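Side-chain contacts in DyP2 (Amycolatopsis sp. ATCC 39116, PDB 4G2C), which is a multifunctional haem dye peroxidase of a lignin-reactive bacterium, which probably uses hydrogen peroxide to oxidise dyes and other substrates, and binds manganese(II): residues P132-F137 with G268-F273; F215-G220 with M307-F312; A291-L296 with E465-I470. All coordinates share one frame; numbering follows the deposited sequence.

Interaction 1. Residues P132-F137 with G268-F273; sequences PADPSF and GSYFVF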
loop_
_atom_site.group_PDB
_atom_site.type_symbol
_atom_site.label_atom_id
_atom_site.label_comp_id
_atom_site.label_asym_id
_atom_site.label_seq_id
_atom_site.Cartn_x
_atom_site.Cartn_y
_atom_site.Cartn_z
ATOM N N PRO A 132 -18.139 9.266 8.342
ATOM C CA PRO A 132 -18.126 8.743 6.973
ATOM C C PRO A 132 -18.939 7.448 6.933
ATOM O O PRO A 132 -19.008 6.757 7.945
ATOM C CB PRO A 132 -16.644 8.460 6.729
ATOM C CG PRO A 132 -15.929 9.383 7.613
ATOM C CD PRO A 132 -16.784 9.541 8.847
ATOM N N ALA A 133 -19.548 7.118 5.797
ATOM C CA ALA A 133 -20.528 6.037 5.792
ATOM C C ALA A 133 -20.090 4.728 5.107
ATOM O O ALA A 133 -20.848 3.768 5.070
ATOM C CB ALA A 133 -21.895 6.539 5.245
ATOM N N ASP A 134 -18.877 4.671 4.573
ATOM C CA ASP A 134 -18.414 3.403 4.012
ATOM C C ASP A 134 -18.718 2.261 5.002
ATOM O O ASP A 134 -18.344 2.329 6.173
ATOM C CB ASP A 134 -16.925 3.444 3.682
ATOM C CG ASP A 134 -16.410 2.104 3.196
ATOM O OD1 ASP A 134 -16.212 1.205 4.041
ATOM O OD2 ASP A 134 -16.219 1.934 1.974
ATOM N N PRO A 135 -19.420 1.221 4.540
ATOM C CA PRO A 135 -19.846 0.148 5.448
ATOM C C PRO A 135 -18.706 -0.733 5.987
ATOM O O PRO A 135 -18.873 -1.322 7.048
ATOM C CB PRO A 135 -20.839 -0.663 4.601
ATOM C CG PRO A 135 -20.441 -0.415 3.200
ATOM C CD PRO A 135 -19.889 1.002 3.157
ATOM N N SER A 136 -17.574 -0.813 5.299
ATOM C CA SER A 136 -16.430 -1.551 5.832
ATOM C C SER A 136 -15.792 -0.753 6.944
ATOM O O SER A 136 -15.474 -1.287 8.014
ATOM C CB SER A 136 -15.402 -1.822 4.741
ATOM O OG SER A 136 -16.024 -2.479 3.659
ATOM N N PHE A 137 -15.608 0.535 6.679
ATOM C CA PHE A 137 -15.165 1.473 7.698
ATOM C C PHE A 137 -16.045 1.397 8.933
ATOM O O PHE A 137 -15.536 1.284 10.048
ATOM C CB PHE A 137 -15.167 2.899 7.151
ATOM C CG PHE A 137 -14.951 3.956 8.206
ATOM C CD1 PHE A 137 -13.703 4.143 8.777
ATOM C CD2 PHE A 137 -15.989 4.769 8.608
ATOM C CE1 PHE A 137 -13.502 5.126 9.718
ATOM C CE2 PHE A 137 -15.799 5.743 9.555
ATOM C CZ PHE A 137 -14.557 5.927 10.117
ATOM N N GLY A 268 -11.497 14.111 2.672
ATOM C CA GLY A 268 -10.663 13.137 3.350
ATOM C C GLY A 268 -10.508 11.853 2.550
ATOM O O GLY A 268 -10.861 11.795 1.369
ATOM N N SER A 269 -9.965 10.826 3.197
ATOM C CA SER A 269 -9.818 9.533 2.571
ATOM C C SER A 269 -9.824 8.413 3.619
ATOM O O SER A 269 -9.337 8.602 4.729
ATOM C CB SER A 269 -8.522 9.508 1.744
ATOM O OG SER A 269 -8.457 8.346 0.942
ATOM N N TYR A 270 -10.387 7.260 3.254
ATOM C CA TYR A 270 -10.301 6.036 4.057
ATOM C C TYR A 270 -8.898 5.405 4.020
ATOM O O TYR A 270 -8.191 5.428 2.984
ATOM C CB TYR A 270 -11.340 5.003 3.604
ATOM C CG TYR A 270 -12.751 5.468 3.773
ATOM C CD1 TYR A 270 -13.376 5.429 5.022
ATOM C CD2 TYR A 270 -13.467 5.970 2.692
ATOM C CE1 TYR A 270 -14.682 5.868 5.178
ATOM C CE2 TYR A 270 -14.761 6.402 2.835
ATOM C CZ TYR A 270 -15.364 6.357 4.077
ATOM O OH TYR A 270 -16.661 6.797 4.220
ATOM N N PHE A 271 -8.512 4.833 5.157
ATOM C CA PHE A 271 -7.129 4.413 5.388
ATOM C C PHE A 271 -7.112 2.999 5.926
ATOM O O PHE A 271 -7.752 2.713 6.938
ATOM C CB PHE A 271 -6.479 5.376 6.387
ATOM C CG PHE A 271 -5.023 5.105 6.673
ATOM C CD1 PHE A 271 -4.055 5.326 5.705
ATOM C CD2 PHE A 271 -4.619 4.678 7.937
ATOM C CE1 PHE A 271 -2.725 5.095 5.982
ATOM C CE2 PHE A 271 -3.292 4.455 8.224
ATOM C CZ PHE A 271 -2.340 4.660 7.251
ATOM N N VAL A 272 -6.412 2.108 5.226
ATOM C CA VAL A 272 -6.231 0.730 5.684
ATOM C C VAL A 272 -4.883 0.631 6.356
ATOM O O VAL A 272 -3.882 1.007 5.757
ATOM C CB VAL A 272 -6.193 -0.284 4.515
ATOM C CG1 VAL A 272 -6.316 -1.718 5.047
ATOM C CG2 VAL A 272 -7.266 0.008 3.499
ATOM N N PHE A 273 -4.854 0.142 7.594
ATOM C CA PHE A 273 -3.595 -0.252 8.239
ATOM C C PHE A 273 -3.635 -1.744 8.560
ATOM O O PHE A 273 -4.555 -2.209 9.238
ATOM C CB PHE A 273 -3.332 0.555 9.523
ATOM C CG PHE A 273 -1.987 0.278 10.136
ATOM C CD1 PHE A 273 -1.753 -0.905 10.821
ATOM C CD2 PHE A 273 -0.943 1.180 10.000
ATOM C CE1 PHE A 273 -0.502 -1.182 11.368
ATOM C CE2 PHE A 273 0.307 0.915 10.545
ATOM C CZ PHE A 273 0.523 -0.268 11.230
#

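Interaction 2. Residues F215-G220 with M307-F312; sequences FGYVDG and MLVGRF. With HEM (protoporphyrin IX containing Fe), chain C.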
loop_
_atom_site.group_PDB
_atom_site.type_symbol
_atom_site.label_atom_id
_atom_site.label_comp_id
_atom_site.label_asym_id
_atom_site.label_seq_id
_atom_site.Cartn_x
_atom_site.Cartn_y
_atom_site.Cartn_z
ATOM N N PHE A 215 11.322 -9.431 1.254
ATOM C CA PHE A 215 11.675 -10.554 0.388
ATOM C C PHE A 215 12.766 -10.167 -0.604
ATOM O O PHE A 215 13.282 -11.031 -1.332
ATOM C CB PHE A 215 10.460 -11.106 -0.369
ATOM C CG PHE A 215 9.389 -11.674 0.523
ATOM C CD1 PHE A 215 9.701 -12.197 1.765
ATOM C CD2 PHE A 215 8.067 -11.673 0.117
ATOM C CE1 PHE A 215 8.700 -12.724 2.588
ATOM C CE2 PHE A 215 7.068 -12.198 0.926
ATOM C CZ PHE A 215 7.392 -12.724 2.167
ATOM N N GLY A 216 13.104 -8.878 -0.631
ATOM C CA GLY A 216 14.151 -8.357 -1.497
ATOM C C GLY A 216 13.693 -7.635 -2.764
ATOM O O GLY A 216 14.511 -7.189 -3.578
ATOM N N TYR A 217 12.383 -7.491 -2.940
ATOM C CA TYR A 217 11.876 -6.972 -4.213
ATOM C C TYR A 217 11.530 -5.485 -4.124
ATOM O O TYR A 217 10.936 -5.037 -3.145
ATOM C CB TYR A 217 10.651 -7.761 -4.679
ATOM C CG TYR A 217 10.923 -9.199 -5.000
ATOM C CD1 TYR A 217 11.158 -10.124 -3.982
ATOM C CD2 TYR A 217 10.935 -9.650 -6.321
ATOM C CE1 TYR A 217 11.400 -11.453 -4.265
ATOM C CE2 TYR A 217 11.185 -10.990 -6.618
ATOM C CZ TYR A 217 11.414 -11.882 -5.585
ATOM O OH TYR A 217 11.671 -13.208 -5.857
ATOM N N VAL A 218 11.908 -4.738 -5.153
ATOM C CA VAL A 218 11.473 -3.361 -5.293
ATOM C C VAL A 218 9.970 -3.289 -5.016
ATOM O O VAL A 218 9.187 -4.021 -5.594
ATOM C CB VAL A 218 11.770 -2.814 -6.703
ATOM C CG1 VAL A 218 11.188 -1.406 -6.860
ATOM C CG2 VAL A 218 13.263 -2.786 -6.958
ATOM N N ASP A 219 9.557 -2.423 -4.106
ATOM C CA ASP A 219 8.139 -2.369 -3.818
ATOM C C ASP A 219 7.661 -0.934 -3.985
ATOM O O ASP A 219 8.448 0.002 -3.884
ATOM C CB ASP A 219 7.838 -2.958 -2.428
ATOM C CG ASP A 219 8.312 -2.070 -1.294
ATOM O OD1 ASP A 219 9.195 -1.215 -1.515
ATOM O OD2 ASP A 219 7.796 -2.221 -0.167
ATOM N N GLY A 220 6.388 -0.748 -4.285
ATOM C CA GLY A 220 5.879 0.604 -4.484
ATOM C C GLY A 220 6.370 1.338 -5.722
ATOM O O GLY A 220 6.593 2.542 -5.677
ATOM N N MET A 307 8.351 -15.225 -10.757
ATOM C CA MET A 307 7.043 -15.809 -11.077
ATOM C C MET A 307 6.038 -15.585 -9.961
ATOM O O MET A 307 4.835 -15.495 -10.215
ATOM C CB MET A 307 7.146 -17.311 -11.366
ATOM C CG MET A 307 7.771 -17.684 -12.699
ATOM S SD MET A 307 8.048 -19.484 -12.841
ATOM C CE MET A 307 9.126 -19.547 -14.273
ATOM N N LEU A 308 6.527 -15.507 -8.725
ATOM C CA LEU A 308 5.664 -15.317 -7.567
ATOM C C LEU A 308 5.231 -13.858 -7.460
ATOM O O LEU A 308 4.111 -13.552 -7.055
ATOM C CB LEU A 308 6.396 -15.706 -6.270
ATOM C CG LEU A 308 6.971 -17.121 -6.215
ATOM C CD1 LEU A 308 7.782 -17.354 -4.916
ATOM C CD2 LEU A 308 5.850 -18.117 -6.371
ATOM N N VAL A 309 6.141 -12.961 -7.809
ATOM C CA VAL A 309 5.907 -11.539 -7.627
ATOM C C VAL A 309 5.440 -10.836 -8.920
ATOM O O VAL A 309 4.566 -9.979 -8.877
ATOM C CB VAL A 309 7.175 -10.880 -7.075
ATOM C CG1 VAL A 309 7.046 -9.365 -7.122
ATOM C CG2 VAL A 309 7.424 -11.388 -5.644
ATOM N N GLY A 310 6.015 -11.223 -10.059
ATOM C CA GLY A 310 5.683 -10.608 -11.328
ATOM C C GLY A 310 6.781 -9.661 -11.755
ATOM O O GLY A 310 6.735 -9.069 -12.834
ATOM N N ARG A 311 7.757 -9.491 -10.867
ATOM C CA ARG A 311 8.981 -8.760 -11.172
ATOM C C ARG A 311 10.155 -9.490 -10.521
ATOM O O ARG A 311 9.983 -10.181 -9.525
ATOM C CB ARG A 311 8.934 -7.339 -10.621
ATOM C CG ARG A 311 7.883 -6.395 -11.182
ATOM C CD ARG A 311 7.910 -5.047 -10.389
ATOM N NE ARG A 311 6.917 -4.064 -10.833
ATOM C CZ ARG A 311 7.161 -3.062 -11.680
ATOM N NH1 ARG A 311 8.389 -2.878 -12.181
ATOM N NH2 ARG A 311 6.178 -2.229 -12.015
ATOM N N PHE A 312 11.342 -9.344 -11.091
ATOM C CA PHE A 312 12.574 -9.747 -10.418
ATOM C C PHE A 312 12.852 -8.798 -9.249
ATOM O O PHE A 312 12.257 -7.725 -9.138
ATOM C CB PHE A 312 13.753 -9.734 -11.404
ATOM C CG PHE A 312 13.622 -10.750 -12.493
ATOM C CD1 PHE A 312 14.080 -12.045 -12.309
ATOM C CD2 PHE A 312 12.993 -10.429 -13.687
ATOM C CE1 PHE A 312 13.945 -12.987 -13.308
ATOM C CE2 PHE A 312 12.847 -11.366 -14.684
ATOM C CZ PHE A 312 13.324 -12.649 -14.496
HETATM C CHA HEM C . 2.988 -4.272 -6.055
HETATM C CHB HEM C . 5.021 -6.858 -2.477
HETATM C CHC HEM C . 0.929 -6.588 0.125
HETATM C CHD HEM C . -1.303 -4.721 -3.742
HETATM C C1A HEM C . 3.902 -4.979 -5.311
HETATM C C2A HEM C . 5.274 -5.238 -5.696
HETATM C C3A HEM C . 5.828 -5.946 -4.704
HETATM C C4A HEM C . 4.835 -6.156 -3.664
HETATM C CMA HEM C . 7.276 -6.462 -4.653
HETATM C CAA HEM C . 5.937 -4.761 -7.019
HETATM C CBA HEM C . 6.444 -3.326 -6.844
HETATM C CGA HEM C . 5.364 -2.304 -7.121
HETATM O O1A HEM C . 4.746 -2.330 -8.201
HETATM O O2A HEM C . 5.106 -1.439 -6.259
HETATM C C1B HEM C . 4.106 -7.033 -1.449
HETATM C C2B HEM C . 4.314 -7.716 -0.173
HETATM C C3B HEM C . 3.169 -7.628 0.533
HETATM C C4B HEM C . 2.214 -6.881 -0.249
HETATM C CMB HEM C . 5.622 -8.430 0.251
HETATM C CAB HEM C . 2.848 -8.162 1.947
HETATM C CBB HEM C . 3.825 -8.450 2.811
HETATM C C1C HEM C . -0.051 -6.130 -0.727
HETATM C C2C HEM C . -1.478 -6.099 -0.448
HETATM C C3C HEM C . -2.087 -5.564 -1.519
HETATM C C4C HEM C . -1.068 -5.250 -2.500
HETATM C CMC HEM C . -2.157 -6.564 0.872
HETATM C CAC HEM C . -3.605 -5.350 -1.731
HETATM C CBC HEM C . -4.515 -6.041 -1.025
HETATM C C1D HEM C . -0.360 -4.378 -4.687
HETATM C C2D HEM C . -0.647 -3.613 -5.872
HETATM C C3D HEM C . 0.699 -3.470 -6.565
HETATM C C4D HEM C . 1.653 -4.165 -5.758
HETATM C CMD HEM C . -2.013 -3.058 -6.312
HETATM C CAD HEM C . 1.001 -2.777 -7.878
HETATM C CBD HEM C . 0.489 -3.738 -8.932
HETATM C CGD HEM C . 0.646 -2.992 -10.227
HETATM O O1D HEM C . 0.078 -1.872 -10.331
HETATM O O2D HEM C . 1.378 -3.508 -11.113
HETATM N NA HEM C . 3.671 -5.538 -4.076
HETATM N NB HEM C . 2.816 -6.539 -1.445
HETATM N NC HEM C . 0.163 -5.605 -1.992
HETATM N ND HEM C . 0.997 -4.679 -4.662
HETATM FE FE HEM C . 1.924 -5.791 -3.085
HETATM O O HOH W 1 10.090 -5.824 -7.846
#

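Interaction 3. Residues A291-L296 with E465-I470; sequences AHDLGL and EATDPI. With ACT (acetate ion), chain Y.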
loop_
_atom_site.group_PDB
_atom_site.type_symbol
_atom_site.label_atom_id
_atom_site.label_comp_id
_atom_site.label_asym_id
_atom_site.label_seq_id
_atom_site.Cartn_x
_atom_site.Cartn_y
_atom_site.Cartn_z
ATOM N N ALA A 291 12.012 -23.376 -8.179
ATOM C CA ALA A 291 13.053 -23.434 -9.200
ATOM C C ALA A 291 13.434 -24.890 -9.456
ATOM O O ALA A 291 13.458 -25.348 -10.596
ATOM C CB ALA A 291 14.286 -22.617 -8.786
ATOM N N HIS A 292 13.722 -25.616 -8.384
ATOM C CA HIS A 292 14.078 -27.023 -8.518
ATOM C C HIS A 292 12.973 -27.809 -9.208
ATOM O O HIS A 292 13.245 -28.614 -10.103
ATOM C CB HIS A 292 14.398 -27.646 -7.157
ATOM C CG HIS A 292 14.808 -29.082 -7.241
ATOM N ND1 HIS A 292 13.931 -30.123 -7.021
ATOM C CD2 HIS A 292 16.001 -29.652 -7.535
ATOM C CE1 HIS A 292 14.566 -31.272 -7.171
ATOM N NE2 HIS A 292 15.824 -31.013 -7.484
ATOM N N ASP A 293 11.733 -27.568 -8.786
ATOM C CA ASP A 293 10.560 -28.209 -9.375
ATOM C C ASP A 293 10.483 -27.984 -10.889
ATOM O O ASP A 293 10.146 -28.893 -11.652
ATOM C CB ASP A 293 9.288 -27.641 -8.740
ATOM C CG ASP A 293 8.713 -28.528 -7.646
ATOM O OD1 ASP A 293 9.298 -29.597 -7.344
ATOM O OD2 ASP A 293 7.664 -28.135 -7.079
ATOM N N LEU A 294 10.785 -26.765 -11.320
ATOM C CA LEU A 294 10.582 -26.383 -12.712
ATOM C C LEU A 294 11.803 -26.700 -13.567
ATOM O O LEU A 294 11.861 -26.327 -14.741
ATOM C CB LEU A 294 10.259 -24.894 -12.798
ATOM C CG LEU A 294 8.935 -24.469 -12.156
ATOM C CD1 LEU A 294 8.772 -22.978 -12.288
ATOM C CD2 LEU A 294 7.745 -25.192 -12.789
ATOM N N GLY A 295 12.779 -27.380 -12.970
ATOM C CA GLY A 295 14.034 -27.657 -13.641
ATOM C C GLY A 295 14.905 -26.440 -13.935
ATOM O O GLY A 295 15.816 -26.529 -14.744
ATOM N N LEU A 296 14.653 -25.306 -13.281
ATOM C CA LEU A 296 15.450 -24.098 -13.533
ATOM C C LEU A 296 16.916 -24.227 -13.100
ATOM O O LEU A 296 17.230 -24.867 -12.098
ATOM C CB LEU A 296 14.823 -22.867 -12.866
ATOM C CG LEU A 296 13.355 -22.562 -13.179
ATOM C CD1 LEU A 296 13.003 -21.174 -12.692
ATOM C CD2 LEU A 296 13.039 -22.720 -14.671
ATOM N N GLU A 465 3.062 -28.499 -13.538
ATOM C CA GLU A 465 2.375 -28.297 -12.272
ATOM C C GLU A 465 3.328 -28.574 -11.122
ATOM O O GLU A 465 3.840 -29.691 -10.982
ATOM C CB GLU A 465 1.138 -29.186 -12.159
ATOM C CG GLU A 465 0.267 -28.862 -10.942
ATOM C CD GLU A 465 -0.892 -29.840 -10.757
ATOM O OE1 GLU A 465 -0.644 -31.065 -10.747
ATOM O OE2 GLU A 465 -2.050 -29.387 -10.622
ATOM N N ALA A 466 3.576 -27.554 -10.304
ATOM C CA ALA A 466 4.453 -27.706 -9.151
ATOM C C ALA A 466 3.993 -28.882 -8.309
ATOM O O ALA A 466 2.826 -29.272 -8.354
ATOM C CB ALA A 466 4.478 -26.417 -8.310
ATOM N N THR A 467 4.916 -29.431 -7.530
ATOM C CA THR A 467 4.608 -30.545 -6.655
ATOM C C THR A 467 3.811 -30.104 -5.420
ATOM O O THR A 467 3.069 -30.895 -4.839
ATOM C CB THR A 467 5.899 -31.265 -6.206
ATOM O OG1 THR A 467 6.683 -30.388 -5.387
ATOM C CG2 THR A 467 6.716 -31.683 -7.416
ATOM N N ASP A 468 3.966 -28.847 -5.016
ATOM C CA ASP A 468 3.240 -28.330 -3.853
ATOM C C ASP A 468 2.739 -26.902 -4.069
ATOM O O ASP A 468 3.219 -26.181 -4.944
ATOM C CB ASP A 468 4.107 -28.354 -2.574
ATOM C CG ASP A 468 4.421 -29.776 -2.071
ATOM O OD1 ASP A 468 3.488 -30.500 -1.642
ATOM O OD2 ASP A 468 5.616 -30.150 -2.072
ATOM N N PRO A 469 1.771 -26.486 -3.246
ATOM C CA PRO A 469 1.361 -25.081 -3.197
ATOM C C PRO A 469 2.498 -24.245 -2.636
ATOM O O PRO A 469 3.260 -24.748 -1.824
ATOM C CB PRO A 469 0.181 -25.097 -2.215
ATOM C CG PRO A 469 0.382 -26.342 -1.386
ATOM C CD PRO A 469 1.010 -27.332 -2.303
ATOM N N ILE A 470 2.637 -23.003 -3.076
ATOM C CA ILE A 470 3.582 -22.111 -2.435
ATOM C C ILE A 470 3.100 -21.875 -1.005
ATOM O O ILE A 470 1.943 -21.534 -0.778
ATOM C CB ILE A 470 3.683 -20.771 -3.160
ATOM C CG1 ILE A 470 3.869 -20.987 -4.670
ATOM C CG2 ILE A 470 4.807 -19.935 -2.565
ATOM C CD1 ILE A 470 5.162 -21.673 -5.063
HETATM C C ACT Y . -0.741 -21.533 -4.287
HETATM O O ACT Y . 0.301 -21.984 -4.867
HETATM O OXT ACT Y . -0.933 -20.292 -4.194
HETATM C CH3 ACT Y . -1.765 -22.413 -3.659
#

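Interaction 1. Residues P132-F137 with G268-F273
Tyr-270 carries the contact from strand 267-278, its ring wedged among Pro-132, Asp-134 and Phe-137 where the chain turns into helix 135-139. Before it in the strand, Ser-269 OG bonds to Val-253 O. Tyr-270 itself has CG anti to its carbonyl carbon (chi1 -62°), a setting that carries the ring off the strand to the turn. Tyr-270 OH accepts from Asp-134 N at 3.1 Å along a fairly straight bond (163°). Asp-134 CB lies over one face of the ring in a CH-pi contact, 3.8 Å from the centroid. Pro-132 CB comes within 3.6 Å of Tyr-270 CE1, and Phe-137 CG reaches the same CE1 at 3.6 Å, the two rings meeting obliquely. Asp-134 is also the N-cap of helix 135-139: its OD1 takes Phe-137 N by the anti lone pair at 2.8 Å, which links two of the tyrosine's partners. Beyond Tyr-270, Phe-271 meets the ring of Phe-408, and Phe-273 meets Phe-71 edge-to-face. The contact thus joins helix 135-139 to the sheet of strands 267-278, 402-409 and 474-484: Phe-483 packs on Pro-132, Phe-137 and Tyr-270, while Tyr-124 of helix 121-127 backs Pro-132 and Phe-137.

Interaction 2. Residues F215-G220 with M307-F312
Tyr-217 and Val-309 meet beside the haem, the tyrosine belonging to the GXXDG motif (Gly-216 to Gly-220) by which DyP-type peroxidases are recognised, the valine to the last turn of helix 303-309. The tight part is the tyrosine ring. Val-309 CG2 stands 3.8 Å above its plane, over the centre and only 8° off the normal, a well-formed CH-pi contact. At the ring's edge, Arg-311 O lies 3.2 Å from Tyr-217 CE2, near the ring plane, and Phe-312 C comes close to Tyr-217 CD2. The valine divides its branches: CG1, anti to the backbone N (chi1 169°), goes to the haem, whose methyl CMA is 3.8 Å away, and CG2 goes to the ring. Tyr-217 CB touches the same CMA at 3.6 Å, so one haem methyl is gripped from both segments. Just past the helix, Gly-310 has positive phi, and the chain then runs on along the ring edge.

The other side is looser. Arg-311 stretches past the propionate with its chain extended from CG to NE, yet its NE stays 3.8 Å from HEM O1A; its NH1 is held by Gly-331 O and Gly-315 O. At the far end of the ring, Tyr-217 OH makes a weak hydrogen bond to Glu-287, which with Glu-313 forms the manganese site, and the tyrosine side chain lies about 4 Å from that ion. No direct hydrogen bond joins the two segments; a single water spans them instead, donating to Val-218 O at 3.0 Å and to Phe-312 O at 3.2 Å.

Interaction 3. Residues A291-L296 with E465-I470
Asp-293, in the last turn of helix 280-293, puts a carboxylate against Thr-467 and Ala-466 in the loop after strand 464-465, and has the most surface buried of the three. Both bonds converge on its OD2. Thr-467 N donates to Asp-293 OD2 at 3.1 Å and 165°, coming from above the carboxylate plane (53° out of it). Thr-467 OG1 donates to the syn lone pair of Asp-293 OD2 at 3.0 Å. The threonine can use both groups because its hydroxyl sits between the backbone N and the carbonyl carbon, close to its own amide. Thr-467 CG2 comes to 3.3 Å from the other oxygen, Asp-293 OD1, and Ala-466 CB adds a flank 3.8 Å from Asp-293 OD2. The two donors probably steady a negative charge at the C-terminal end of a helix, with Asp-468 OD2 a like charge 5.8 Å from Asp-293 OD2. The helix closes in a Schellman motif: Leu-296 N returns to Ala-291 O and Gly-295 N to His-292 O, with Gly-295 at positive phi. Inward from this partly exposed join, Leu-294, Ala-466 and Ile-470 pack on Tyr-454 of strand 453-454, while helix 303-309 meets Leu-294 through Met-307 and Ile-470 through Leu-308.

Overall arrangement
From the N terminus, 132-137 is met first, and interaction 1 closes a loop of 130 residues when strand 267-278 arrives. Within that loop lies 215-220, whose partner 307-312 comes only afterwards, closing 86 residues, so interactions 1 and 2 cross. Segment 291-296, on the helix following that strand, falls inside the loop of interaction 2 but closes its own 168 residues only at 465-470; interactions 2 and 3 cross as well, while 1 and 3 run in series. Interactions 2 and 3 touch, centres about 18 Å apart: interaction 2 lies at the haem, and interaction 3 extends the packing of helices 280-293 and 303-309 outward. Interaction 1 lies across the chain's centre, about 28 Å from interaction 2 between centres.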